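Putative angiotensinogen (Lampetra fluviatilis, PDB 5INW) is a serpin that binds heparin and inhibits thrombin, consistent with the serine protease inhibitor role of its family, and is seen here with its reactive loop cleaved. Local coordinates at residues V175-K180 and R201-G206; K209-L214 and S232-D237; L388-I393 and T412-M417. The protein carries 1 engineered substitution. One frame throughout, in Å; residues are numbered along the deposited sequence.

Contact 1: residues V175-K180 and R201-G206; sequences VVFSKK and RSVDFG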
# COMPACT_ATOMS: atom_id res chain seq x y z
N VAL A 175 13.63 -6.85 -3.14
CA VAL A 175 14.89 -6.97 -3.88
C VAL A 175 15.81 -5.89 -3.40
O VAL A 175 15.35 -4.78 -3.16
CB VAL A 175 14.68 -6.85 -5.40
CG1 VAL A 175 16.00 -7.08 -6.12
CG2 VAL A 175 13.70 -7.92 -5.87
N VAL A 176 17.08 -6.25 -3.19
CA VAL A 176 18.06 -5.31 -2.72
C VAL A 176 19.27 -5.33 -3.64
O VAL A 176 20.00 -6.34 -3.78
CB VAL A 176 18.49 -5.61 -1.27
CG1 VAL A 176 19.60 -4.67 -0.83
CG2 VAL A 176 17.28 -5.51 -0.30
N PHE A 177 19.51 -4.19 -4.25
CA PHE A 177 20.70 -4.01 -5.08
C PHE A 177 21.78 -3.29 -4.28
O PHE A 177 21.49 -2.36 -3.53
CB PHE A 177 20.34 -3.22 -6.34
CG PHE A 177 19.27 -3.85 -7.16
CD1 PHE A 177 19.57 -4.94 -7.97
CD2 PHE A 177 17.94 -3.35 -7.11
CE1 PHE A 177 18.60 -5.52 -8.76
CE2 PHE A 177 16.94 -3.95 -7.91
CZ PHE A 177 17.27 -5.06 -8.73
N SER A 178 23.03 -3.65 -4.51
CA SER A 178 24.16 -3.06 -3.80
C SER A 178 25.29 -2.67 -4.76
O SER A 178 25.54 -3.36 -5.77
CB SER A 178 24.64 -4.04 -2.72
OG SER A 178 25.89 -3.68 -2.20
N LYS A 179 26.00 -1.59 -4.42
CA LYS A 179 27.22 -1.16 -5.19
C LYS A 179 28.25 -2.27 -5.29
O LYS A 179 28.51 -3.00 -4.32
CB LYS A 179 27.89 0.05 -4.57
CG LYS A 179 28.83 0.81 -5.48
CD LYS A 179 29.43 1.99 -4.72
CE LYS A 179 29.85 3.14 -5.63
NZ LYS A 179 31.09 2.85 -6.40
N LYS A 180 28.80 -2.43 -6.49
CA LYS A 180 29.62 -3.59 -6.81
C LYS A 180 30.86 -3.68 -5.97
O LYS A 180 31.20 -4.74 -5.49
CB LYS A 180 30.01 -3.62 -8.29
CG LYS A 180 30.51 -4.98 -8.76
CD LYS A 180 30.86 -4.96 -10.24
CE LYS A 180 32.26 -4.41 -10.41
NZ LYS A 180 32.72 -4.42 -11.81
N ARG A 201 21.75 -8.47 -4.80
CA ARG A 201 22.38 -8.51 -6.13
C ARG A 201 23.27 -7.28 -6.22
O ARG A 201 22.87 -6.19 -5.84
CB ARG A 201 21.34 -8.57 -7.27
CG ARG A 201 20.25 -9.67 -7.18
CD ARG A 201 20.78 -11.11 -7.15
NE ARG A 201 19.89 -12.09 -6.45
CZ ARG A 201 20.06 -13.43 -6.43
NH1 ARG A 201 21.08 -14.01 -7.05
NH2 ARG A 201 19.19 -14.22 -5.79
N SER A 202 24.50 -7.46 -6.69
CA SER A 202 25.41 -6.33 -6.89
C SER A 202 25.30 -5.72 -8.30
O SER A 202 24.86 -6.38 -9.24
CB SER A 202 26.85 -6.72 -6.58
OG SER A 202 27.19 -7.84 -7.32
N VAL A 203 25.63 -4.43 -8.40
CA VAL A 203 25.39 -3.65 -9.61
C VAL A 203 26.41 -2.58 -9.74
O VAL A 203 26.86 -2.03 -8.72
CB VAL A 203 24.04 -2.94 -9.57
CG1 VAL A 203 23.82 -2.09 -10.81
CG2 VAL A 203 22.92 -3.95 -9.43
N ASP A 204 26.81 -2.31 -10.99
CA ASP A 204 27.70 -1.21 -11.32
C ASP A 204 26.80 -0.02 -11.60
O ASP A 204 26.32 0.17 -12.72
CB ASP A 204 28.56 -1.57 -12.53
CG ASP A 204 29.60 -0.49 -12.89
OD1 ASP A 204 29.68 0.57 -12.24
OD2 ASP A 204 30.34 -0.72 -13.86
N PHE A 205 26.54 0.78 -10.57
CA PHE A 205 25.70 1.97 -10.72
C PHE A 205 26.44 3.07 -11.46
O PHE A 205 25.81 4.05 -11.83
CB PHE A 205 25.24 2.52 -9.36
CG PHE A 205 24.43 1.55 -8.53
CD1 PHE A 205 23.17 1.18 -8.91
CD2 PHE A 205 24.93 1.06 -7.32
CE1 PHE A 205 22.42 0.34 -8.11
CE2 PHE A 205 24.17 0.21 -6.52
CZ PHE A 205 22.91 -0.14 -6.92
N GLY A 206 27.78 2.98 -11.54
CA GLY A 206 28.59 3.92 -12.32
C GLY A 206 28.18 3.97 -13.79
O GLY A 206 27.97 5.04 -14.33

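Contact 2: residues K209-L214 and S232-D237; sequences KNAVEL and SDVDTD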
# COMPACT_ATOMS: atom_id res chain seq x y z
N LYS A 209 23.07 3.84 -17.24
CA LYS A 209 22.07 3.53 -18.27
C LYS A 209 21.80 2.06 -18.18
O LYS A 209 20.65 1.64 -18.11
CB LYS A 209 22.55 3.86 -19.68
CG LYS A 209 22.75 5.34 -19.95
CD LYS A 209 21.49 6.03 -20.45
CE LYS A 209 21.71 7.54 -20.58
NZ LYS A 209 20.66 8.18 -21.42
N ASN A 210 22.89 1.28 -18.20
CA ASN A 210 22.81 -0.16 -18.09
C ASN A 210 22.35 -0.62 -16.74
O ASN A 210 21.59 -1.59 -16.65
CB ASN A 210 24.14 -0.82 -18.45
CG ASN A 210 24.38 -0.80 -19.93
OD1 ASN A 210 23.45 -0.94 -20.73
ND2 ASN A 210 25.63 -0.64 -20.33
N ALA A 211 22.80 0.07 -15.71
CA ALA A 211 22.34 -0.24 -14.34
C ALA A 211 20.77 -0.24 -14.19
O ALA A 211 20.22 -1.16 -13.62
CB ALA A 211 22.99 0.71 -13.34
N VAL A 212 20.08 0.76 -14.76
CA VAL A 212 18.64 0.81 -14.78
C VAL A 212 18.04 -0.36 -15.57
O VAL A 212 17.10 -0.97 -15.13
CB VAL A 212 18.09 2.16 -15.32
CG1 VAL A 212 16.57 2.14 -15.51
CG2 VAL A 212 18.41 3.27 -14.36
N GLU A 213 18.59 -0.68 -16.73
CA GLU A 213 18.08 -1.79 -17.53
C GLU A 213 18.25 -3.11 -16.83
O GLU A 213 17.39 -3.99 -16.95
CB GLU A 213 18.81 -1.88 -18.86
CG GLU A 213 18.57 -0.71 -19.79
CD GLU A 213 19.44 -0.81 -21.02
OE1 GLU A 213 19.66 -1.97 -21.46
OE2 GLU A 213 19.90 0.25 -21.52
N LEU A 214 19.39 -3.26 -16.14
CA LEU A 214 19.72 -4.50 -15.45
C LEU A 214 18.81 -4.66 -14.26
O LEU A 214 18.20 -5.72 -14.08
CB LEU A 214 21.19 -4.55 -15.01
CG LEU A 214 22.26 -4.74 -16.12
CD1 LEU A 214 23.64 -4.32 -15.69
CD2 LEU A 214 22.31 -6.16 -16.61
N SER A 232 13.62 4.22 -12.72
CA SER A 232 13.81 5.19 -13.81
C SER A 232 15.23 5.72 -13.92
O SER A 232 15.73 5.91 -15.02
CB SER A 232 12.86 6.38 -13.63
OG SER A 232 12.94 6.89 -12.30
N ASP A 233 15.89 5.92 -12.78
CA ASP A 233 17.15 6.66 -12.71
C ASP A 233 17.94 6.13 -11.52
O ASP A 233 17.35 5.65 -10.55
CB ASP A 233 16.82 8.18 -12.54
CG ASP A 233 17.87 9.15 -13.14
OD1 ASP A 233 19.07 8.82 -13.23
OD2 ASP A 233 17.47 10.30 -13.45
N VAL A 234 19.26 6.23 -11.60
CA VAL A 234 20.15 5.86 -10.50
C VAL A 234 21.43 6.67 -10.57
O VAL A 234 22.11 6.71 -11.60
CB VAL A 234 20.44 4.34 -10.51
CG1 VAL A 234 21.34 3.93 -11.68
CG2 VAL A 234 21.04 3.89 -9.20
N ASP A 235 21.77 7.31 -9.46
CA ASP A 235 23.02 8.06 -9.28
C ASP A 235 24.24 7.11 -9.34
O ASP A 235 24.14 5.93 -8.97
CB ASP A 235 22.98 8.80 -7.93
CG ASP A 235 23.80 10.07 -7.91
OD1 ASP A 235 23.44 11.02 -8.64
OD2 ASP A 235 24.78 10.14 -7.13
N THR A 236 25.37 7.62 -9.83
CA THR A 236 26.69 6.94 -9.74
C THR A 236 27.09 6.63 -8.29
O THR A 236 27.50 5.50 -7.97
CB THR A 236 27.77 7.87 -10.36
OG1 THR A 236 27.45 8.08 -11.75
CG2 THR A 236 29.24 7.31 -10.19
N ASP A 237 26.93 7.65 -7.44
CA ASP A 237 27.25 7.58 -6.01
C ASP A 237 26.17 6.88 -5.18
O ASP A 237 26.19 6.92 -3.95
CB ASP A 237 27.50 8.98 -5.43
CG ASP A 237 28.64 9.75 -6.16
OD1 ASP A 237 29.16 9.28 -7.22
OD2 ASP A 237 29.00 10.84 -5.66

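Contact 3: residues L388-I393 and T412-M417; sequences LHVDKI and TVVGIM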
# COMPACT_ATOMS: atom_id res chain seq x y z
N LEU A 388 26.35 5.89 5.17
CA LEU A 388 25.21 5.83 4.27
C LEU A 388 23.99 6.52 4.89
O LEU A 388 23.82 6.54 6.12
CB LEU A 388 24.89 4.38 3.91
CG LEU A 388 26.00 3.51 3.27
CD1 LEU A 388 25.49 2.14 2.97
CD2 LEU A 388 26.56 4.16 2.01
N HIS A 389 23.18 7.13 4.01
CA HIS A 389 21.92 7.71 4.39
C HIS A 389 20.92 7.39 3.30
O HIS A 389 21.31 7.09 2.16
CB HIS A 389 22.04 9.25 4.59
CG HIS A 389 22.44 10.02 3.36
ND1 HIS A 389 21.55 10.79 2.65
CD2 HIS A 389 23.62 10.13 2.71
CE1 HIS A 389 22.16 11.35 1.62
NE2 HIS A 389 23.41 10.95 1.62
N VAL A 390 19.63 7.53 3.63
CA VAL A 390 18.56 7.43 2.64
C VAL A 390 18.50 8.73 1.83
O VAL A 390 18.14 9.77 2.35
CB VAL A 390 17.17 7.20 3.28
CG1 VAL A 390 16.10 7.09 2.22
CG2 VAL A 390 17.18 5.97 4.18
N ASP A 391 18.77 8.64 0.54
CA ASP A 391 18.61 9.77 -0.38
C ASP A 391 17.19 10.05 -0.70
O ASP A 391 16.79 11.16 -0.66
CB ASP A 391 19.31 9.47 -1.68
CG ASP A 391 19.39 10.67 -2.56
OD1 ASP A 391 19.68 11.78 -2.05
OD2 ASP A 391 19.21 10.51 -3.78
N LYS A 392 16.42 9.01 -1.00
CA LYS A 392 15.15 9.11 -1.66
C LYS A 392 14.27 7.86 -1.41
O LYS A 392 14.77 6.71 -1.47
CB LYS A 392 15.41 9.25 -3.17
CG LYS A 392 14.14 9.37 -4.01
CD LYS A 392 14.31 10.21 -5.27
CE LYS A 392 13.13 11.16 -5.49
NZ LYS A 392 13.48 12.33 -6.37
N ILE A 393 12.98 8.11 -1.22
CA ILE A 393 11.95 7.05 -1.15
C ILE A 393 10.70 7.37 -1.95
O ILE A 393 9.98 8.30 -1.63
CB ILE A 393 11.48 6.84 0.28
CG1 ILE A 393 12.63 6.42 1.17
CG2 ILE A 393 10.41 5.77 0.34
CD1 ILE A 393 12.20 6.05 2.58
N THR A 412 7.58 0.27 -3.81
CA THR A 412 8.35 1.19 -3.01
C THR A 412 9.82 1.01 -3.34
O THR A 412 10.33 -0.10 -3.36
CB THR A 412 8.16 0.86 -1.57
OG1 THR A 412 6.75 0.75 -1.34
CG2 THR A 412 8.80 1.91 -0.67
N VAL A 413 10.49 2.13 -3.58
CA VAL A 413 11.89 2.18 -3.93
C VAL A 413 12.61 3.08 -2.93
O VAL A 413 12.19 4.20 -2.70
CB VAL A 413 12.08 2.70 -5.38
CG1 VAL A 413 13.55 2.78 -5.75
CG2 VAL A 413 11.41 1.78 -6.32
N VAL A 414 13.77 2.62 -2.41
CA VAL A 414 14.59 3.38 -1.48
C VAL A 414 15.97 3.50 -2.07
O VAL A 414 16.52 2.51 -2.52
CB VAL A 414 14.71 2.66 -0.14
CG1 VAL A 414 15.43 3.54 0.88
CG2 VAL A 414 13.32 2.31 0.41
N GLY A 415 16.54 4.69 -2.10
CA GLY A 415 17.87 4.86 -2.68
C GLY A 415 18.78 5.26 -1.56
O GLY A 415 18.44 6.20 -0.83
N ILE A 416 19.91 4.59 -1.43
CA ILE A 416 20.84 4.86 -0.37
C ILE A 416 22.16 5.39 -0.98
O ILE A 416 22.70 4.75 -1.85
CB ILE A 416 21.16 3.57 0.44
CG1 ILE A 416 19.92 2.77 0.83
CG2 ILE A 416 21.98 3.88 1.71
CD1 ILE A 416 19.26 3.21 2.10
N MET A 417 22.68 6.50 -0.48
CA MET A 417 23.95 7.13 -0.97
C MET A 417 24.94 7.40 0.17
O MET A 417 24.59 7.27 1.36
CB MET A 417 23.64 8.51 -1.59
CG MET A 417 22.85 8.54 -2.88
SD MET A 417 23.19 10.05 -3.82
CE MET A 417 23.47 11.30 -2.56

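Contact 1: residues V175-K180 and R201-G206
Phe177 and Val203 meet obliquely, CD1 of Phe177 resting 3.8 Å from the CG2 methyl of Val203. Phe177 and Arg201 are bridge partners whose CB atoms point to the same sheet face; chi1 of -58°, CG anti to the carbonyl carbon, turns the Phe177 ring over that face to where its CD1 also lies 4.1 Å from Arg201 CB. Of the arginine, it is this aliphatic base that touches the ring; the guanidinium leads away, its plane 63° from that of the phenyl. Phe205 comes from the other segment with its edge toward Phe177, CZ standing 4.1 Å from Phe177 CB, while Val203 CB lies over one face of the Phe205 ring, offset toward the rim. The backbones are parallel neighbours, joined by a beta-alpha-beta crossover through helix 186-196; in serpin terms strand 200-203 is the edge strand of sheet A (s1A) and 168-179 its neighbour (s2A). Arg201 N bonds to Val176 O, Ser178 N to Arg201 O (both 2.9 Å) and Val203 N to Ser178 O (2.8 Å). Large apolar groups suit Phe177, Val203 and Phe205 because helix 208-221 packs on all three; small, polar Ser178 and Ser202 share the other face.

Contact 2: residues K209-L214 and S232-D237
Val212 and Asp233 bring the two backbones nearest, their CA atoms 6.4 Å apart, where a helical turn rests on a chain that has no regular structure. No hydrogen bond crosses between the segments, and the meeting is made by methyl groups. Val212 straddles the carbonyl of Ser232 with both branches: CG1 lies 3.9 Å and CG2 3.8 Å from Ser232 O. The CG2 branch, which chi1 of 173° sets anti to the carbonyl carbon, also reaches Asp233 CA at 4.0 Å. From the loop, Val234 answers with a single branch, its CG1 lying 4.0 Å from both Val212 CG2 and Ala211 CB. In the serpin fold this helix, 208-221, is helix F, which lies across sheet A, and the loop leads from it into strand 238-251. Beta-branched valines suit the place because they offer methyls close to the main chain on both sides, while at Ala211 a single methyl is enough to meet Val234. Without the two methyls of Val212, as with an alanine here, a gap is likely to open between the helix and Ser232-Asp233, leaving Val234 CG1 only Ala211 to lean on across the contact. The CB atoms of Ser232 and Asp233 point away from the helix, as those of polar residues at the surface may, whereas Val234 is buried and also packs on Phe205.

Contact 3: residues L388-I393 and T412-M417
The beta hairpin of strands 389-401 and 405-417 holds the hallmark of a cleaved serpin: the second strand is the N-terminal part of the cut reactive loop, inserted into sheet A as an extra strand between 238-251 and 389-401. His389 and Met417 form a hydrogen-bonded antiparallel pair, with two backbone bonds, His389 N to Met417 O and Met417 N to His389 O, each 3.0 Å. The register then slips by one residue, for Asp391 and Lys392 both stand opposite Gly415 in a classic beta bulge. Gly415 O takes a bond of 2.8 Å from Asp391 N and a weak, longer one from Lys392 N; Gly415 N in turn donates a hydrogen bond to Lys392 O.

On the face of Val390, Ile393, Val414 and Ile416 the branched side chains pack together. Val390 and Val414 cross obliquely, their CG1 atoms 3.9 Å apart, and Ile393 lies alongside Val414. From just beyond the strand end, Leu388 CB reaches Ile416 CG2 at 3.7 Å. Helix 110-122 backs Ile393 and Val414, so aliphatic residues fit there well. Thr412 turns its hydroxyl to hydrogen bonds with Ser112 and His395.

On the other face Met417 lies beside the His389 imidazole, pointing the same way, with its CB 4.0 Å from NE2. Chi3 of -34° folds CE back to 3.9 Å from Asp391 OD1, SD already lying beside the carboxylate. The inserted segment is thus held by backbone bonds that depend little on side-chain identity, by apolar packing on one face and by Met417 against His389 and Asp391 on the other, while the bulge leaves the bonding continuous despite the slipped register.

In the fold
Contacts 1 and 2 adjoin, their centres about 9 Å apart: Phe205 CD1 packs 3.5 Å from Val234 CG2, and Ala211 CB lies 3.9 Å from Val203 CG1, so strand 200-203 and the helix after it share one apolar patch. Contact 3 reaches the same sheet as contact 1, yet their nearest atoms stay about 7 Å apart. Contact 2 bridges toward contact 3, for Asp235 OD2 lies 3.7 Å from Met417 SD in a packing contact, with about 14 Å between centres. The loop leading from helix 208-221 therefore touches both the turn just beyond the edge strand of sheet A and the end of the inserted reactive-loop strand.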